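Local coordinates for protein glycosyl hydrolase family 88 (Pedobacter heparinus, PDB 3WIW) that hydrolyses unsaturated glucuronyl saccharides, with specificity for those derived from heparin, as an alpha6/alpha6-barrel enzyme of glycosyl hydrolase family 88, at residues A[236-248]-A[291-305]. Residues are numbered along the deposited sequence; the frame is centred on the assembly and turned at random.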
loop_
_atom_site.group_PDB
_atom_site.type_symbol
_atom_site.label_atom_id
_atom_site.label_comp_id
_atom_site.label_asym_id
_atom_site.label_seq_id
_atom_site.Cartn_x
_atom_site.Cartn_y
_atom_site.Cartn_z
ATOM N N GLN A 236 -1.079 0.513 15.647
ATOM C CA GLN A 236 -2.467 0.434 15.174
ATOM C C GLN A 236 -3.128 -0.943 15.297
ATOM O O GLN A 236 -4.283 -1.127 14.865
ATOM C CB GLN A 236 -2.591 1.025 13.762
ATOM C CG GLN A 236 -2.435 2.555 13.835
ATOM C CD GLN A 236 -2.305 3.255 12.522
ATOM O OE1 GLN A 236 -1.753 2.720 11.589
ATOM N NE2 GLN A 236 -2.784 4.491 12.460
ATOM N N GLY A 237 -2.437 -1.892 15.927
ATOM C CA GLY A 237 -3.025 -3.193 16.196
ATOM C C GLY A 237 -3.640 -3.324 17.574
ATOM O O GLY A 237 -3.664 -2.384 18.367
ATOM N N LEU A 238 -4.140 -4.516 17.858
ATOM C CA LEU A 238 -4.775 -4.797 19.125
ATOM C C LEU A 238 -3.847 -4.708 20.341
ATOM O O LEU A 238 -4.218 -4.107 21.363
ATOM C CB LEU A 238 -5.387 -6.193 19.052
ATOM C CG LEU A 238 -6.272 -6.613 20.220
ATOM C CD1 LEU A 238 -7.627 -5.901 20.137
ATOM C CD2 LEU A 238 -6.476 -8.133 20.219
ATOM N N THR A 239 -2.663 -5.317 20.255
ATOM C CA THR A 239 -1.703 -5.324 21.370
ATOM C C THR A 239 -0.286 -5.381 20.814
ATOM O O THR A 239 -0.082 -5.668 19.632
ATOM C CB THR A 239 -1.837 -6.564 22.285
ATOM O OG1 THR A 239 -1.326 -7.711 21.597
ATOM C CG2 THR A 239 -3.284 -6.839 22.740
ATOM N N ASN A 240 0.698 -5.192 21.682
ATOM C CA ASN A 240 2.089 -5.349 21.262
ATOM C C ASN A 240 2.392 -6.700 20.618
ATOM O O ASN A 240 3.279 -6.803 19.746
ATOM C CB ASN A 240 3.054 -5.117 22.432
ATOM C CG ASN A 240 3.066 -3.678 22.907
ATOM O OD1 ASN A 240 2.687 -2.762 22.172
ATOM N ND2 ASN A 240 3.495 -3.473 24.139
ATOM N N GLU A 241 1.672 -7.728 21.061
ATOM C CA GLU A 241 1.887 -9.108 20.618
ATOM C C GLU A 241 1.090 -9.492 19.386
ATOM O O GLU A 241 1.260 -10.589 18.862
ATOM C CB GLU A 241 1.490 -10.087 21.729
ATOM C CG GLU A 241 2.361 -10.049 22.984
ATOM C CD GLU A 241 2.117 -8.831 23.863
ATOM O OE1 GLU A 241 0.936 -8.434 24.056
ATOM O OE2 GLU A 241 3.124 -8.260 24.347
ATOM N N SER A 242 0.208 -8.605 18.937
ATOM C CA SER A 242 -0.795 -8.987 17.949
ATOM C C SER A 242 -0.337 -8.863 16.491
ATOM O O SER A 242 0.750 -8.323 16.180
ATOM C CB SER A 242 -2.087 -8.184 18.149
ATOM O OG SER A 242 -1.985 -6.875 17.581
ATOM N N ALA A 243 -1.206 -9.335 15.602
ATOM C CA ALA A 243 -0.971 -9.339 14.163
ATOM C C ALA A 243 -1.971 -8.389 13.498
ATOM O O ALA A 243 -3.019 -8.798 12.988
ATOM C CB ALA A 243 -1.048 -10.762 13.591
ATOM N N TRP A 244 -1.635 -7.108 13.539
ATOM C CA TRP A 244 -2.445 -6.079 12.895
ATOM C C TRP A 244 -2.554 -6.424 11.409
ATOM O O TRP A 244 -1.524 -6.634 10.766
ATOM C CB TRP A 244 -1.770 -4.720 13.143
ATOM C CG TRP A 244 -2.344 -3.578 12.363
ATOM C CD1 TRP A 244 -3.655 -3.218 12.254
ATOM C CD2 TRP A 244 -1.592 -2.634 11.578
ATOM N NE1 TRP A 244 -3.761 -2.087 11.459
ATOM C CE2 TRP A 244 -2.508 -1.725 11.022
ATOM C CE3 TRP A 244 -0.222 -2.459 11.310
ATOM C CZ2 TRP A 244 -2.108 -0.659 10.200
ATOM C CZ3 TRP A 244 0.172 -1.427 10.469
ATOM C CH2 TRP A 244 -0.773 -0.543 9.920
ATOM N N ALA A 245 -3.763 -6.516 10.848
ATOM C CA ALA A 245 -3.892 -7.148 9.520
ATOM C C ALA A 245 -3.215 -6.346 8.412
ATOM O O ALA A 245 -2.492 -6.930 7.579
ATOM C CB ALA A 245 -5.347 -7.414 9.173
ATOM N N ARG A 246 -3.431 -5.034 8.362
ATOM C CA ARG A 246 -2.795 -4.245 7.319
ATOM C C ARG A 246 -1.266 -4.289 7.464
ATOM O O ARG A 246 -0.550 -4.323 6.475
ATOM C CB ARG A 246 -3.367 -2.823 7.230
ATOM C CG ARG A 246 -2.776 -2.045 6.059
ATOM C CD ARG A 246 -3.568 -0.784 5.746
ATOM N NE ARG A 246 -3.570 0.211 6.823
ATOM C CZ ARG A 246 -4.603 0.436 7.643
ATOM N NH1 ARG A 246 -5.711 -0.302 7.581
ATOM N NH2 ARG A 246 -4.514 1.383 8.573
ATOM N N GLY A 247 -0.775 -4.347 8.692
ATOM C CA GLY A 247 0.651 -4.528 8.908
ATOM C C GLY A 247 1.170 -5.840 8.352
ATOM O O GLY A 247 2.253 -5.872 7.758
ATOM N N GLN A 248 0.424 -6.924 8.552
ATOM C CA GLN A 248 0.850 -8.202 7.982
ATOM C C GLN A 248 0.914 -8.075 6.456
ATOM O O GLN A 248 1.859 -8.588 5.830
ATOM C CB GLN A 248 -0.098 -9.347 8.359
ATOM C CG GLN A 248 -0.421 -9.486 9.852
ATOM C CD GLN A 248 0.823 -9.396 10.744
ATOM O OE1 GLN A 248 1.692 -10.278 10.743
ATOM N NE2 GLN A 248 0.899 -8.330 11.533
ATOM N N LEU A 291 -9.976 -9.952 9.282
ATOM C CA LEU A 291 -10.322 -9.130 10.440
ATOM C C LEU A 291 -9.297 -8.009 10.575
ATOM O O LEU A 291 -8.155 -8.147 10.153
ATOM C CB LEU A 291 -10.277 -9.997 11.682
ATOM C CG LEU A 291 -11.032 -11.331 11.599
ATOM C CD1 LEU A 291 -10.877 -12.095 12.937
ATOM C CD2 LEU A 291 -12.494 -11.128 11.182
ATOM N N TRP A 292 -9.666 -6.905 11.210
ATOM C CA TRP A 292 -8.735 -5.786 11.250
ATOM C C TRP A 292 -7.435 -6.146 11.995
ATOM O O TRP A 292 -6.367 -5.593 11.714
ATOM C CB TRP A 292 -9.416 -4.554 11.860
ATOM C CG TRP A 292 -9.660 -4.714 13.322
ATOM C CD1 TRP A 292 -10.718 -5.371 13.916
ATOM C CD2 TRP A 292 -8.824 -4.263 14.386
ATOM N NE1 TRP A 292 -10.555 -5.365 15.295
ATOM C CE2 TRP A 292 -9.401 -4.683 15.602
ATOM C CE3 TRP A 292 -7.619 -3.547 14.424
ATOM C CZ2 TRP A 292 -8.823 -4.377 16.851
ATOM C CZ3 TRP A 292 -7.044 -3.245 15.665
ATOM C CH2 TRP A 292 -7.644 -3.673 16.853
ATOM N N ASP A 293 -7.517 -7.083 12.935
ATOM C CA ASP A 293 -6.359 -7.653 13.602
ATOM C C ASP A 293 -6.640 -9.145 13.721
ATOM O O ASP A 293 -7.741 -9.555 14.131
ATOM C CB ASP A 293 -6.135 -7.003 14.978
ATOM C CG ASP A 293 -4.829 -7.438 15.645
ATOM O OD1 ASP A 293 -4.661 -8.646 15.952
ATOM O OD2 ASP A 293 -3.951 -6.569 15.891
ATOM N N PHE A 294 -5.658 -9.974 13.355
ATOM C CA PHE A 294 -5.866 -11.419 13.320
ATOM C C PHE A 294 -6.099 -12.033 14.702
ATOM O O PHE A 294 -6.582 -13.163 14.792
ATOM C CB PHE A 294 -4.664 -12.134 12.686
ATOM C CG PHE A 294 -4.613 -12.050 11.166
ATOM C CD1 PHE A 294 -4.116 -10.939 10.498
ATOM C CD2 PHE A 294 -5.039 -13.127 10.402
ATOM C CE1 PHE A 294 -4.070 -10.904 9.102
ATOM C CE2 PHE A 294 -4.999 -13.093 9.006
ATOM C CZ PHE A 294 -4.517 -11.972 8.361
ATOM N N ASP A 295 -5.770 -11.298 15.773
ATOM C CA ASP A 295 -5.788 -11.877 17.115
ATOM C C ASP A 295 -6.994 -11.512 17.964
ATOM O O ASP A 295 -7.051 -11.865 19.144
ATOM C CB ASP A 295 -4.472 -11.603 17.838
ATOM C CG ASP A 295 -3.309 -12.277 17.146
ATOM O OD1 ASP A 295 -3.492 -13.355 16.553
ATOM O OD2 ASP A 295 -2.219 -11.724 17.140
ATOM N N VAL A 296 -7.953 -10.793 17.394
ATOM C CA VAL A 296 -9.163 -10.478 18.134
ATOM C C VAL A 296 -9.910 -11.737 18.563
ATOM O O VAL A 296 -9.855 -12.774 17.916
ATOM C CB VAL A 296 -10.115 -9.567 17.346
ATOM C CG1 VAL A 296 -9.439 -8.227 17.059
ATOM C CG2 VAL A 296 -10.603 -10.233 16.056
ATOM N N HIS A 297 -10.631 -11.641 19.666
ATOM C CA HIS A 297 -11.331 -12.813 20.158
ATOM C C HIS A 297 -12.679 -13.017 19.442
ATOM O O HIS A 297 -13.199 -14.126 19.399
ATOM C CB HIS A 297 -11.570 -12.675 21.653
ATOM C CG HIS A 297 -12.676 -11.735 21.965
ATOM N ND1 HIS A 297 -12.543 -10.371 21.829
ATOM C CD2 HIS A 297 -13.967 -11.959 22.305
ATOM C CE1 HIS A 297 -13.693 -9.792 22.122
ATOM N NE2 HIS A 297 -14.575 -10.732 22.412
ATOM N N ASN A 298 -13.244 -11.943 18.883
ATOM C CA ASN A 298 -14.621 -11.968 18.353
ATOM C C ASN A 298 -14.648 -12.128 16.836
ATOM O O ASN A 298 -15.006 -11.203 16.114
ATOM C CB ASN A 298 -15.406 -10.695 18.772
ATOM C CG ASN A 298 -14.777 -9.380 18.254
ATOM O OD1 ASN A 298 -13.562 -9.265 18.064
ATOM N ND2 ASN A 298 -15.633 -8.374 18.039
ATOM N N ARG A 299 -14.261 -13.295 16.342
ATOM C CA ARG A 299 -14.010 -13.455 14.907
ATOM C C ARG A 299 -15.246 -13.255 14.050
ATOM O O ARG A 299 -15.158 -12.739 12.941
ATOM C CB ARG A 299 -13.419 -14.829 14.633
ATOM C CG ARG A 299 -12.053 -14.993 15.244
ATOM C CD ARG A 299 -11.533 -16.369 14.998
ATOM N NE ARG A 299 -10.169 -16.507 15.481
ATOM C CZ ARG A 299 -9.530 -17.662 15.611
ATOM N NH1 ARG A 299 -8.276 -17.656 16.052
ATOM N NH2 ARG A 299 -10.123 -18.807 15.275
ATOM N N ASP A 300 -16.401 -13.660 14.557
ATOM C CA ASP A 300 -17.623 -13.541 13.773
ATOM C C ASP A 300 -18.079 -12.112 13.544
ATOM O O ASP A 300 -18.638 -11.805 12.485
ATOM C CB ASP A 300 -18.776 -14.300 14.432
ATOM C CG ASP A 300 -18.655 -15.805 14.301
ATOM O OD1 ASP A 300 -17.979 -16.281 13.366
ATOM O OD2 ASP A 300 -19.274 -16.513 15.126
ATOM N N ARG A 301 -17.850 -11.234 14.521
ATOM C CA ARG A 301 -18.379 -9.874 14.459
ATOM C C ARG A 301 -17.325 -8.775 14.350
ATOM O O ARG A 301 -17.661 -7.595 14.248
ATOM C CB ARG A 301 -19.273 -9.595 15.659
ATOM C CG ARG A 301 -20.598 -10.367 15.610
ATOM C CD ARG A 301 -21.542 -9.968 16.741
ATOM N NE ARG A 301 -21.811 -8.526 16.754
ATOM C CZ ARG A 301 -22.371 -7.891 17.781
ATOM N NH1 ARG A 301 -22.601 -6.587 17.726
ATOM N NH2 ARG A 301 -22.709 -8.573 18.866
ATOM N N SER A 302 -16.050 -9.139 14.369
ATOM C CA SER A 302 -14.985 -8.147 14.280
ATOM C C SER A 302 -15.035 -7.422 12.924
ATOM O O SER A 302 -15.218 -8.065 11.881
ATOM C CB SER A 302 -13.661 -8.870 14.445
ATOM O OG SER A 302 -12.598 -7.994 14.187
ATOM N N PRO A 303 -14.858 -6.082 12.917
ATOM C CA PRO A 303 -14.780 -5.371 11.628
ATOM C C PRO A 303 -13.691 -5.931 10.717
ATOM O O PRO A 303 -12.568 -6.231 11.165
ATOM C CB PRO A 303 -14.433 -3.940 12.041
ATOM C CG PRO A 303 -14.999 -3.824 13.418
ATOM C CD PRO A 303 -14.791 -5.165 14.060
ATOM N N ARG A 304 -14.026 -6.076 9.435
ATOM C CA ARG A 304 -13.051 -6.479 8.404
ATOM C C ARG A 304 -12.264 -5.279 7.899
ATOM O O ARG A 304 -12.692 -4.129 8.053
ATOM C CB ARG A 304 -13.778 -7.098 7.206
ATOM C CG ARG A 304 -14.727 -8.211 7.604
ATOM C CD ARG A 304 -14.019 -9.324 8.402
ATOM N NE ARG A 304 -14.899 -10.481 8.479
ATOM C CZ ARG A 304 -15.093 -11.351 7.481
ATOM N NH1 ARG A 304 -16.007 -12.325 7.595
ATOM N NH2 ARG A 304 -14.409 -11.232 6.348
ATOM N N ASP A 305 -11.129 -5.542 7.275
ATOM C CA ASP A 305 -10.351 -4.445 6.715
ATOM C C ASP A 305 -10.058 -4.736 5.249
ATOM O O ASP A 305 -9.074 -5.452 4.901
ATOM C CB ASP A 305 -9.051 -4.253 7.513
ATOM C CG ASP A 305 -8.215 -3.097 6.995
ATOM O OD1 ASP A 305 -8.780 -2.216 6.281
ATOM O OD2 ASP A 305 -6.995 -3.051 7.298
HETATM O O HOH W 1 0.466 -12.104 16.574
HETATM O O HOH W 2 -5.860 -3.851 9.554
#
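Two loops of the alpha6/alpha6-barrel, one leading into helix 245-262 and the other into helix 306-322, join through a single beta bridge between Trp244 and Asp293, next to the predicted substrate-binding residue Arg246. Phe294 N donates to Ala243 O (2.9 Å) and Ala245 N to Trp292 O. The Asp293 carboxylate, swung anti to the backbone N (chi1 -173°), reaches into the loop 238-242. There OD2 takes Ser242 OG on its syn lone pair (2.6 Å) and, from above the carboxylate plane, Leu238 N (2.8 Å, 179° at the hydrogen). OD1 turns its anti lone pair to Asp295 N, closing an Asx turn. Replacing Asp293 by alanine is likely to leave Leu238 N and Ser242 OG without their shared acceptor and undo the Asx turn. Leu238 CD1 lies 3.8 Å from Trp292 CZ2, and Ala245 CB 3.7 Å from Phe294 CE1. Arg246 NH1 forms a salt bridge with Asp305 OD2 (3.0 Å), its hydrogen bond weak, the guanidinium and carboxylate planes 84° apart; Val361 O also hydrogen-bonds NH1, Ser307 OG pairs with Asp305 OD1, and a water links OD2 to Arg246 N and Trp292 O. Such bracing probably holds the guanidinium in position and would partly balance its charge.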